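Local coordinates for thioredoxin reductase (Streptococcus pyogenes, PDB 5UWY), which probably catalyses the NADPH-dependent reduction of thioredoxin through its bound FAD and a redox-active disulfide, at residues A[31-36]-A[76-81]; A[83-88]-A[243-248]; A[102-107]-A[301-306]. All coordinates share one frame; numbering follows the deposited sequence.

Interaction 1 of 3, residues A[31-36]-A[76-81]. With FAD (flavin-adenine dinucleotide), chain B.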
loop_
_atom_site.group_PDB
_atom_site.type_symbol
_atom_site.label_atom_id
_atom_site.label_comp_id
_atom_site.label_asym_id
_atom_site.label_seq_id
_atom_site.Cartn_x
_atom_site.Cartn_y
_atom_site.Cartn_z
ATOM N N ALA A 31 -10.470 -15.625 9.638
ATOM C CA ALA A 31 -9.559 -16.759 9.638
ATOM C C ALA A 31 -8.785 -16.781 8.332
ATOM O O ALA A 31 -9.330 -16.459 7.273
ATOM C CB ALA A 31 -10.301 -18.082 9.845
ATOM N N ILE A 32 -7.508 -17.145 8.416
ATOM C CA ILE A 32 -6.653 -17.292 7.243
ATOM C C ILE A 32 -6.437 -18.775 6.991
ATOM O O ILE A 32 -5.986 -19.496 7.887
ATOM C CB ILE A 32 -5.304 -16.579 7.440
ATOM C CG1 ILE A 32 -5.502 -15.102 7.781
ATOM C CG2 ILE A 32 -4.434 -16.735 6.201
ATOM C CD1 ILE A 32 -4.217 -14.403 8.175
ATOM N N ILE A 33 -6.747 -19.239 5.781
ATOM C CA ILE A 33 -6.395 -20.597 5.369
ATOM C C ILE A 33 -5.057 -20.519 4.649
ATOM O O ILE A 33 -4.954 -19.916 3.574
ATOM C CB ILE A 33 -7.454 -21.247 4.467
ATOM C CG1 ILE A 33 -8.731 -21.591 5.245
ATOM C CG2 ILE A 33 -6.865 -22.521 3.839
ATOM C CD1 ILE A 33 -9.832 -20.574 5.113
ATOM N N GLU A 34 -4.025 -21.134 5.228
ATOM C CA GLU A 34 -2.688 -21.076 4.656
ATOM C C GLU A 34 -2.093 -22.464 4.493
ATOM O O GLU A 34 -2.082 -23.262 5.436
ATOM C CB GLU A 34 -1.725 -20.230 5.492
ATOM C CG GLU A 34 -0.456 -19.868 4.728
ATOM C CD GLU A 34 -0.700 -19.661 3.234
ATOM O OE1 GLU A 34 -0.791 -18.493 2.793
ATOM O OE2 GLU A 34 -0.709 -20.665 2.490
ATOM N N GLN A 35 -1.570 -22.725 3.299
ATOM C CA GLN A 35 -0.806 -23.931 2.994
ATOM C C GLN A 35 0.656 -23.636 3.332
ATOM O O GLN A 35 1.409 -23.065 2.538
ATOM C CB GLN A 35 -1.017 -24.316 1.533
ATOM C CG GLN A 35 0.085 -25.111 0.852
ATOM C CD GLN A 35 0.160 -24.799 -0.634
ATOM O OE1 GLN A 35 -0.857 -24.781 -1.329
ATOM N NE2 GLN A 35 1.368 -24.545 -1.126
ATOM N N GLY A 36 1.060 -23.993 4.549
ATOM C CA GLY A 36 2.453 -23.869 4.939
ATOM C C GLY A 36 2.809 -22.640 5.752
ATOM O O GLY A 36 2.011 -22.157 6.560
ATOM N N GLU A 76 -7.858 -16.268 13.452
ATOM C CA GLU A 76 -7.669 -17.708 13.589
ATOM C C GLU A 76 -6.931 -18.246 12.365
ATOM O O GLU A 76 -7.335 -17.997 11.222
ATOM C CB GLU A 76 -8.989 -18.443 13.814
ATOM C CG GLU A 76 -8.841 -19.962 13.788
ATOM C CD GLU A 76 -8.185 -20.519 15.047
ATOM O OE1 GLU A 76 -8.188 -21.756 15.241
ATOM O OE2 GLU A 76 -7.666 -19.718 15.851
ATOM N N ASN A 77 -5.823 -18.952 12.605
ATOM C CA ASN A 77 -4.976 -19.478 11.541
ATOM C C ASN A 77 -5.311 -20.950 11.324
ATOM O O ASN A 77 -5.250 -21.760 12.261
ATOM C CB ASN A 77 -3.500 -19.300 11.892
ATOM C CG ASN A 77 -3.010 -17.887 11.656
ATOM O OD1 ASN A 77 -2.998 -17.061 12.571
ATOM N ND2 ASN A 77 -2.603 -17.598 10.426
ATOM N N ILE A 78 -5.655 -21.289 10.085
ATOM C CA ILE A 78 -6.127 -22.616 9.715
ATOM C C ILE A 78 -5.243 -23.139 8.595
ATOM O O ILE A 78 -5.130 -22.502 7.541
ATOM C CB ILE A 78 -7.597 -22.597 9.267
ATOM C CG1 ILE A 78 -8.478 -21.980 10.350
ATOM C CG2 ILE A 78 -8.059 -23.995 8.919
ATOM C CD1 ILE A 78 -9.935 -21.850 9.958
ATOM N N TYR A 79 -4.608 -24.286 8.824
ATOM C CA TYR A 79 -3.882 -24.940 7.746
ATOM C C TYR A 79 -4.859 -25.567 6.763
ATOM O O TYR A 79 -5.857 -26.180 7.154
ATOM C CB TYR A 79 -2.939 -26.018 8.279
ATOM C CG TYR A 79 -2.601 -27.039 7.215
ATOM C CD1 TYR A 79 -1.684 -26.745 6.212
ATOM C CD2 TYR A 79 -3.220 -28.286 7.192
ATOM C CE1 TYR A 79 -1.383 -27.665 5.225
ATOM C CE2 TYR A 79 -2.924 -29.211 6.208
ATOM C CZ TYR A 79 -2.005 -28.895 5.229
ATOM O OH TYR A 79 -1.704 -29.811 4.248
ATOM N N GLY A 80 -4.555 -25.420 5.478
ATOM C CA GLY A 80 -5.349 -26.036 4.439
ATOM C C GLY A 80 -4.903 -25.629 3.052
ATOM O O GLY A 80 -4.273 -24.583 2.878
ATOM N N ILE A 81 -5.211 -26.453 2.056
ATOM C CA ILE A 81 -4.944 -26.144 0.655
ATOM C C ILE A 81 -6.293 -26.070 -0.053
ATOM O O ILE A 81 -6.943 -27.102 -0.277
ATOM C CB ILE A 81 -4.009 -27.174 0.002
ATOM C CG1 ILE A 81 -2.844 -27.495 0.939
ATOM C CG2 ILE A 81 -3.488 -26.651 -1.333
ATOM C CD1 ILE A 81 -2.368 -28.925 0.875
HETATM P PA FAD B . 2.159 -14.224 -1.812
HETATM O O1A FAD B . 2.927 -13.752 -0.631
HETATM O O2A FAD B . 2.975 -14.862 -2.941
HETATM O O5B FAD B . 1.062 -15.247 -1.392
HETATM C C5B FAD B . 1.295 -16.667 -1.489
HETATM C C4B FAD B . 0.630 -17.364 -0.333
HETATM O O4B FAD B . -0.571 -18.024 -0.799
HETATM C C3B FAD B . 1.488 -18.435 0.347
HETATM O O3B FAD B . 1.453 -18.307 1.766
HETATM C C2B FAD B . 0.860 -19.744 -0.140
HETATM O O2B FAD B . 1.026 -20.780 0.823
HETATM C C1B FAD B . -0.603 -19.324 -0.264
HETATM N N9A FAD B . -1.420 -20.176 -1.127
HETATM C C8A FAD B . -1.378 -20.279 -2.494
HETATM N N7A FAD B . -2.241 -21.131 -2.998
HETATM C C5A FAD B . -2.899 -21.619 -1.882
HETATM C C6A FAD B . -3.938 -22.561 -1.733
HETATM N N6A FAD B . -4.511 -23.199 -2.754
HETATM N N1A FAD B . -4.366 -22.823 -0.476
HETATM C C2A FAD B . -3.794 -22.186 0.548
HETATM N N3A FAD B . -2.815 -21.282 0.526
HETATM C C4A FAD B . -2.410 -21.044 -0.726
HETATM N N1 FAD B . 9.075 -8.024 -2.373
HETATM C C2 FAD B . 9.539 -6.771 -2.089
HETATM O O2 FAD B . 8.797 -5.888 -1.641
HETATM N N3 FAD B . 10.874 -6.471 -2.300
HETATM C C4 FAD B . 11.832 -7.332 -2.793
HETATM O O4 FAD B . 12.992 -6.949 -2.938
HETATM C C4X FAD B . 11.330 -8.658 -3.096
HETATM N N5 FAD B . 12.168 -9.537 -3.570
HETATM C C5X FAD B . 11.690 -10.803 -3.862
HETATM C C6 FAD B . 12.578 -11.750 -4.368
HETATM C C7 FAD B . 12.153 -13.037 -4.676
HETATM C C7M FAD B . 13.144 -14.033 -5.221
HETATM C C8 FAD B . 10.808 -13.390 -4.476
HETATM C C8M FAD B . 10.316 -14.775 -4.799
HETATM C C9 FAD B . 9.918 -12.445 -3.970
HETATM C C9A FAD B . 10.347 -11.159 -3.663
HETATM N N10 FAD B . 9.468 -10.172 -3.164
HETATM C C10 FAD B . 9.933 -8.911 -2.856
HETATM C "C1'" FAD B . 8.054 -10.489 -2.895
HETATM C "C2'" FAD B . 7.088 -9.994 -3.967
HETATM O "O2'" FAD B . 6.707 -8.639 -3.723
HETATM C "C3'" FAD B . 5.832 -10.866 -3.946
HETATM O "O3'" FAD B . 5.128 -10.637 -5.159
HETATM C "C4'" FAD B . 4.873 -10.641 -2.770
HETATM O "O4'" FAD B . 5.415 -11.232 -1.588
HETATM C "C5'" FAD B . 3.496 -11.214 -3.037
HETATM O "O5'" FAD B . 2.646 -10.983 -1.893
HETATM P P FAD B . 1.176 -11.561 -1.836
HETATM O O1P FAD B . 0.288 -10.772 -2.802
HETATM O O2P FAD B . 0.633 -11.630 -0.455
HETATM O O3P FAD B . 1.330 -13.025 -2.436
#
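Four backbone hydrogen bonds join 31-36 to 76-81 as parallel neighbours. I32 N donates to E76 O at 2.9 Å, and I32 O accepts from I78 N at 2.9 Å. E34 N then donates to I78 O, also at 2.9 Å. The last is looser. G80 N reaches E34 O at 3.3 Å from above the carbonyl plane, where the regular strand pairing ends.

Just there E34 turns to the cofactor. Its CG stands anti to the backbone N (chi1 -165°) and the chain bends at chi2. The carboxylate thereby meets the adenosine ribose with both oxygens. FAD O3B donates to OE1 and FAD O2B to OE2. The modelled lengths are too short to be taken literally. OE1 also accepts a hydrogen bond from S12 N. An acidic residue at the end of the second strand, holding the ribose diol, is a hallmark of the dinucleotide-binding Rossmann fold. I33, Q35, G80 and I81 also belong to the FAD pocket. G80 O lies 3.4 Å from FAD C2A, and I81 CA lies 3.6 Å from FAD N1A, so this chain runs beside the adenine.

On one face of the sheet I78 CD1 touches A31 CB at 3.8 Å, and I78 CB lies near I33 CG1. Beyond the strands, I81 CG1 rests against Q35 CB at 3.7 Å.

Strand 76-79 is an outermost strand of the five-stranded parallel sheet. Strand 30-34 lies between it and strand 5-10. Strand 5-10 bonds to A31 and I33 through T7 and I9, and G11 just after it bonds to I33. A31 and I33 pack on L8, and I78 packs on Y5.

Interaction 2 of 3, residues A[83-88]-A[243-248]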
loop_
_atom_site.group_PDB
_atom_site.type_symbol
_atom_site.label_atom_id
_atom_site.label_comp_id
_atom_site.label_asym_id
_atom_site.label_seq_id
_atom_site.Cartn_x
_atom_site.Cartn_y
_atom_site.Cartn_z
ATOM N N GLN A 83 -9.147 -26.055 -2.537
ATOM C CA GLN A 83 -9.400 -26.629 -3.850
ATOM C C GLN A 83 -10.523 -25.932 -4.598
ATOM O O GLN A 83 -10.486 -25.875 -5.831
ATOM C CB GLN A 83 -9.736 -28.120 -3.730
ATOM C CG GLN A 83 -8.581 -29.046 -4.061
ATOM C CD GLN A 83 -7.672 -29.277 -2.874
ATOM O OE1 GLN A 83 -8.129 -29.319 -1.732
ATOM N NE2 GLN A 83 -6.378 -29.426 -3.136
ATOM N N LYS A 84 -11.515 -25.396 -3.889
ATOM C CA LYS A 84 -12.643 -24.770 -4.557
ATOM C C LYS A 84 -13.274 -23.760 -3.604
ATOM O O LYS A 84 -13.311 -23.972 -2.387
ATOM C CB LYS A 84 -13.687 -25.809 -4.999
ATOM C CG LYS A 84 -14.609 -25.329 -6.128
ATOM C CD LYS A 84 -15.810 -26.250 -6.316
ATOM C CE LYS A 84 -16.628 -25.874 -7.547
ATOM N NZ LYS A 84 -17.808 -26.771 -7.710
ATOM N N ILE A 85 -13.743 -22.645 -4.165
ATOM C CA ILE A 85 -14.530 -21.649 -3.439
ATOM C C ILE A 85 -15.817 -21.448 -4.225
ATOM O O ILE A 85 -15.771 -21.029 -5.385
ATOM C CB ILE A 85 -13.785 -20.309 -3.282
ATOM C CG1 ILE A 85 -12.627 -20.432 -2.295
ATOM C CG2 ILE A 85 -14.741 -19.202 -2.847
ATOM C CD1 ILE A 85 -11.518 -19.421 -2.531
ATOM N N GLU A 86 -16.958 -21.756 -3.619
ATOM C CA GLU A 86 -18.219 -21.616 -4.334
ATOM C C GLU A 86 -19.111 -20.575 -3.678
ATOM O O GLU A 86 -19.090 -20.383 -2.459
ATOM C CB GLU A 86 -18.969 -22.945 -4.449
ATOM C CG GLU A 86 -18.588 -23.701 -5.698
ATOM C CD GLU A 86 -18.486 -22.784 -6.911
ATOM O OE1 GLU A 86 -19.451 -22.056 -7.211
ATOM O OE2 GLU A 86 -17.404 -22.758 -7.531
ATOM N N ASN A 87 -19.897 -19.907 -4.513
ATOM C CA ASN A 87 -20.703 -18.764 -4.113
ATOM C C ASN A 87 -22.161 -19.183 -3.953
ATOM O O ASN A 87 -22.686 -19.972 -4.747
ATOM C CB ASN A 87 -20.582 -17.642 -5.150
ATOM C CG ASN A 87 -21.470 -16.461 -4.840
ATOM O OD1 ASN A 87 -21.723 -16.152 -3.675
ATOM N ND2 ASN A 87 -21.943 -15.787 -5.881
ATOM N N PHE A 88 -22.810 -18.653 -2.912
ATOM C CA PHE A 88 -24.227 -18.904 -2.671
ATOM C C PHE A 88 -24.985 -17.606 -2.412
ATOM O O PHE A 88 -26.049 -17.631 -1.786
ATOM C CB PHE A 88 -24.429 -19.866 -1.495
ATOM C CG PHE A 88 -23.792 -21.213 -1.685
ATOM C CD1 PHE A 88 -24.425 -22.202 -2.420
ATOM C CD2 PHE A 88 -22.562 -21.495 -1.114
ATOM C CE1 PHE A 88 -23.839 -23.448 -2.588
ATOM C CE2 PHE A 88 -21.972 -22.735 -1.277
ATOM C CZ PHE A 88 -22.609 -23.712 -2.015
ATOM N N THR A 243 -4.615 -19.556 -9.095
ATOM C CA THR A 243 -6.050 -19.366 -9.277
ATOM C C THR A 243 -6.730 -20.654 -9.725
ATOM O O THR A 243 -7.766 -20.616 -10.396
ATOM C CB THR A 243 -6.334 -18.244 -10.275
ATOM O OG1 THR A 243 -5.523 -18.424 -11.442
ATOM C CG2 THR A 243 -6.036 -16.890 -9.649
ATOM N N GLY A 244 -6.160 -21.804 -9.362
ATOM C CA GLY A 244 -6.799 -23.063 -9.692
ATOM C C GLY A 244 -8.107 -23.274 -8.960
ATOM O O GLY A 244 -8.995 -23.972 -9.458
HETATM N N MSE A 245 -8.255 -22.672 -7.783
HETATM C CA MSE A 245 -9.440 -22.900 -6.966
HETATM C C MSE A 245 -10.546 -21.870 -7.207
HETATM O O MSE A 245 -11.499 -21.787 -6.431
HETATM C CB MSE A 245 -9.065 -22.940 -5.474
HETATM C CG MSE A 245 -8.818 -21.596 -4.779
HETATM SE SE MSE A 245 -7.819 -20.249 -5.771
HETATM C CE MSE A 245 -6.054 -21.059 -5.671
ATOM N N VAL A 246 -10.431 -21.098 -8.288
ATOM C CA VAL A 246 -11.473 -20.143 -8.657
ATOM C C VAL A 246 -11.736 -20.206 -10.155
ATOM O O VAL A 246 -12.242 -19.246 -10.746
ATOM C CB VAL A 246 -11.103 -18.708 -8.234
ATOM C CG1 VAL A 246 -11.128 -18.583 -6.727
ATOM C CG2 VAL A 246 -9.742 -18.314 -8.794
ATOM N N LYS A 247 -11.395 -21.337 -10.779
ATOM C CA LYS A 247 -11.661 -21.496 -12.205
ATOM C C LYS A 247 -13.153 -21.444 -12.501
ATOM O O LYS A 247 -13.559 -20.955 -13.563
ATOM C CB LYS A 247 -11.071 -22.815 -12.706
ATOM N N ASP A 248 -13.981 -21.920 -11.569
ATOM C CA ASP A 248 -15.421 -22.015 -11.777
ATOM C C ASP A 248 -16.120 -20.662 -11.756
ATOM O O ASP A 248 -17.280 -20.580 -12.175
ATOM C CB ASP A 248 -16.039 -22.907 -10.700
ATOM C CG ASP A 248 -15.165 -24.095 -10.354
ATOM O OD1 ASP A 248 -15.333 -25.165 -10.976
ATOM O OD2 ASP A 248 -14.299 -23.951 -9.463
#
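K84 and D248 meet through the lysine methylenes. The K84 CA-CB bond points away from 243-248, but CG stands anti to the backbone N (chi1 -158°) and the rest is extended, which carries the methylenes past the aspartate. CG lies 3.6 Å from D248 OD2. CD follows, a little farther from the same oxygen. CE comes back to 3.6 Å from OD2 and is also near D248 CG. At the tip, NZ is 4.4 Å from D248 OD1, too far for a salt bridge. By these distances the lysine meets the carboxylate with its CH2 groups rather than its ammonium. The two side chains cross at about a right angle.

E86 comes to D248 as well, likewise at about a right angle. Its OE2 lies 3.5 Å from D248 CB, and the two carboxylate planes are nearly perpendicular.

Deeper in, the backbone takes part. I85 N makes a weak hydrogen bond to M245 O at 3.3 Å. The M245 side chain, modelled as selenomethionine, lies alongside that of I85 and points the same way. I85 CD1 touches M245 CG at 4.1 Å and V246 CG1 at 4.3 Å. M245 CB lies close to Q83 O. From there the chain bends at chi2 and chi3, and M245 belongs to the FAD pocket. The contact thus holds the loop after strand 239-241, which reaches the cofactor, against edge strand 84-87 of the small antiparallel sheet.

Two acidic groups and one lysine gather at the outer side. With E86 OE2 only 3.8 Å from D248 OD2, the carboxylates probably raise each other's pKa somewhat, and K84 would offset part of that. The attraction is diffuse, and the apolar contacts of I85 give the contact its buried part.

Interaction 3 of 3, residues A[102-107]-A[301-306]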
loop_
_atom_site.group_PDB
_atom_site.type_symbol
_atom_site.label_atom_id
_atom_site.label_comp_id
_atom_site.label_asym_id
_atom_site.label_seq_id
_atom_site.Cartn_x
_atom_site.Cartn_y
_atom_site.Cartn_z
ATOM N N GLU A 102 -17.497 -22.057 5.943
ATOM C CA GLU A 102 -18.430 -21.086 5.386
ATOM C C GLU A 102 -18.075 -19.690 5.872
ATOM O O GLU A 102 -17.664 -19.509 7.023
ATOM C CB GLU A 102 -19.872 -21.422 5.776
ATOM C CG GLU A 102 -20.451 -22.605 5.018
ATOM C CD GLU A 102 -21.814 -23.015 5.530
ATOM O OE2 GLU A 102 -22.789 -22.921 4.761
ATOM N N ALA A 103 -18.226 -18.705 4.991
ATOM C CA ALA A 103 -17.964 -17.324 5.366
ATOM C C ALA A 103 -18.881 -16.407 4.581
ATOM O O ALA A 103 -19.366 -16.751 3.499
ATOM C CB ALA A 103 -16.508 -16.924 5.118
ATOM N N LYS A 104 -19.107 -15.223 5.146
ATOM C CA LYS A 104 -19.868 -14.202 4.442
ATOM C C LYS A 104 -19.022 -13.498 3.389
ATOM O O LYS A 104 -19.565 -13.009 2.390
ATOM C CB LYS A 104 -20.433 -13.183 5.436
ATOM C CG LYS A 104 -20.844 -13.783 6.772
ATOM C CD LYS A 104 -21.462 -12.736 7.683
ATOM C CE LYS A 104 -22.489 -13.356 8.620
ATOM N NZ LYS A 104 -23.714 -12.516 8.728
ATOM N N THR A 105 -17.701 -13.432 3.589
ATOM C CA THR A 105 -16.791 -12.842 2.617
ATOM C C THR A 105 -15.542 -13.700 2.470
ATOM O O THR A 105 -15.033 -14.268 3.447
ATOM C CB THR A 105 -16.369 -11.410 2.996
ATOM O OG1 THR A 105 -15.584 -11.434 4.196
ATOM C CG2 THR A 105 -17.579 -10.504 3.185
ATOM N N VAL A 106 -15.051 -13.767 1.236
ATOM C CA VAL A 106 -13.795 -14.419 0.893
ATOM C C VAL A 106 -12.857 -13.360 0.330
ATOM O O VAL A 106 -13.243 -12.596 -0.562
ATOM C CB VAL A 106 -14.009 -15.557 -0.125
ATOM C CG1 VAL A 106 -12.761 -15.779 -0.967
ATOM C CG2 VAL A 106 -14.422 -16.831 0.583
ATOM N N ILE A 107 -11.638 -13.300 0.858
ATOM C CA ILE A 107 -10.585 -12.456 0.301
ATOM C C ILE A 107 -9.505 -13.375 -0.250
ATOM O O ILE A 107 -8.911 -14.164 0.493
ATOM C CB ILE A 107 -10.010 -11.483 1.340
ATOM C CG1 ILE A 107 -11.134 -10.759 2.081
ATOM C CG2 ILE A 107 -9.108 -10.466 0.663
ATOM C CD1 ILE A 107 -10.639 -9.684 3.023
ATOM N N HIS A 301 -17.803 -2.653 5.358
ATOM C CA HIS A 301 -18.823 -1.916 4.616
ATOM C C HIS A 301 -19.795 -2.871 3.932
ATOM O O HIS A 301 -21.021 -2.706 4.025
ATOM C CB HIS A 301 -18.158 -0.989 3.596
ATOM C CG HIS A 301 -19.082 0.038 3.017
ATOM N ND1 HIS A 301 -19.294 0.167 1.660
ATOM C CD2 HIS A 301 -19.846 0.985 3.609
ATOM C CE1 HIS A 301 -20.149 1.151 1.444
ATOM N NE2 HIS A 301 -20.500 1.663 2.609
ATOM N N TYR A 302 -19.259 -3.887 3.247
ATOM C CA TYR A 302 -20.119 -4.871 2.596
ATOM C C TYR A 302 -21.045 -5.550 3.600
ATOM O O TYR A 302 -22.231 -5.757 3.318
ATOM C CB TYR A 302 -19.270 -5.909 1.856
ATOM C CG TYR A 302 -20.080 -6.985 1.163
ATOM C CD1 TYR A 302 -20.646 -6.760 -0.086
ATOM C CD2 TYR A 302 -20.278 -8.227 1.757
ATOM C CE1 TYR A 302 -21.388 -7.740 -0.723
ATOM C CE2 TYR A 302 -21.019 -9.212 1.129
ATOM C CZ TYR A 302 -21.571 -8.964 -0.112
ATOM O OH TYR A 302 -22.308 -9.941 -0.742
ATOM N N LEU A 303 -20.526 -5.893 4.784
ATOM C CA LEU A 303 -21.363 -6.546 5.787
ATOM C C LEU A 303 -22.417 -5.595 6.341
ATOM O O LEU A 303 -23.561 -5.998 6.576
ATOM C CB LEU A 303 -20.502 -7.099 6.922
ATOM C CG LEU A 303 -19.622 -8.309 6.608
ATOM C CD1 LEU A 303 -18.835 -8.734 7.839
ATOM C CD2 LEU A 303 -20.467 -9.456 6.076
ATOM N N GLU A 304 -22.051 -4.331 6.562
ATOM C CA GLU A 304 -22.990 -3.378 7.140
ATOM C C GLU A 304 -24.148 -3.103 6.192
ATOM O O GLU A 304 -25.307 -3.054 6.620
ATOM C CB GLU A 304 -22.278 -2.073 7.499
ATOM C CG GLU A 304 -23.211 -1.004 8.056
ATOM C CD GLU A 304 -22.617 0.390 7.998
ATOM O OE1 GLU A 304 -21.374 0.513 8.017
ATOM O OE2 GLU A 304 -23.395 1.365 7.932
ATOM N N SER A 305 -23.863 -2.941 4.899
ATOM C CA SER A 305 -24.939 -2.678 3.948
ATOM C C SER A 305 -25.753 -3.937 3.656
ATOM O O SER A 305 -26.103 -4.202 2.500
ATOM C CB SER A 305 -24.374 -2.094 2.650
ATOM O OG SER A 305 -23.549 -0.971 2.914
ATOM N N PHE A 306 -26.070 -4.710 4.693
ATOM C CA PHE A 306 -26.817 -5.957 4.540
ATOM C C PHE A 306 -28.031 -5.984 5.463
ATOM O O PHE A 306 -27.932 -6.369 6.629
ATOM C CB PHE A 306 -25.914 -7.160 4.827
ATOM C CG PHE A 306 -25.553 -7.953 3.605
ATOM C CD1 PHE A 306 -24.830 -7.372 2.577
ATOM C CD2 PHE A 306 -25.921 -9.284 3.491
ATOM C CE1 PHE A 306 -24.491 -8.098 1.453
ATOM C CE2 PHE A 306 -25.583 -10.016 2.371
ATOM C CZ PHE A 306 -24.869 -9.423 1.350
#
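L303 and K104 meet through their aliphatic parts. L303 CD2 lies 3.8 Å from K104 CB and 3.8 Å from K104 CD, and the two side chains cross at about a right angle. L303 CG is anti to its carbonyl carbon (chi1 -71°), which directs the side chain to K104. CD1 continues the extended chain, and the other branch, CD2, does the touching. The K104 chain runs nearly straight until it bends at chi4.

T105 sends its methyl to the helix. CG2 touches Y302 CD2 at 3.8 Å and L303 CD2 at 4.2 Å. The T105 and Y302 side chains run antiparallel alongside each other. At chi1 66° the methyl faces the helix and OG1 turns to strand 5-10, where it is hydrogen-bonded to D6 O and T7 OG1. The two segments meet by carbon-to-carbon packing.

The chain turns a corner at K104, between strand 100-103 of the antiparallel sheet and strand 105-108 of the parallel sheet. The C-terminal end of helix 285-304 packs at this corner, and V299 of the same helix touches T105 and I107. Farther round the helix, H301 packs on E157 and E304 on I160 of the second subunit.

How the interactions relate
All three contacts are partly buried. Interaction 1 is the most extensive and works inside one parallel sheet, by backbone bonds, with a carboxylate at their end that takes the FAD ribose. Interaction 3, the smallest and farthest from the centre of the chain, is the most peripheral. It reaches the same sheet beyond strand 5-10, but packs a helix end on it by apolar touches near the subunit interface. Interaction 2 ties a loop to the antiparallel sheet and mixes a buried apolar side with a charged outer one. It shares the FAD pocket with interaction 1, and 76-81 runs almost directly into 83-88. It touches interaction 3 through I85 CD1 and V106 CG1, 4.2 Å apart, where the two sheets pack.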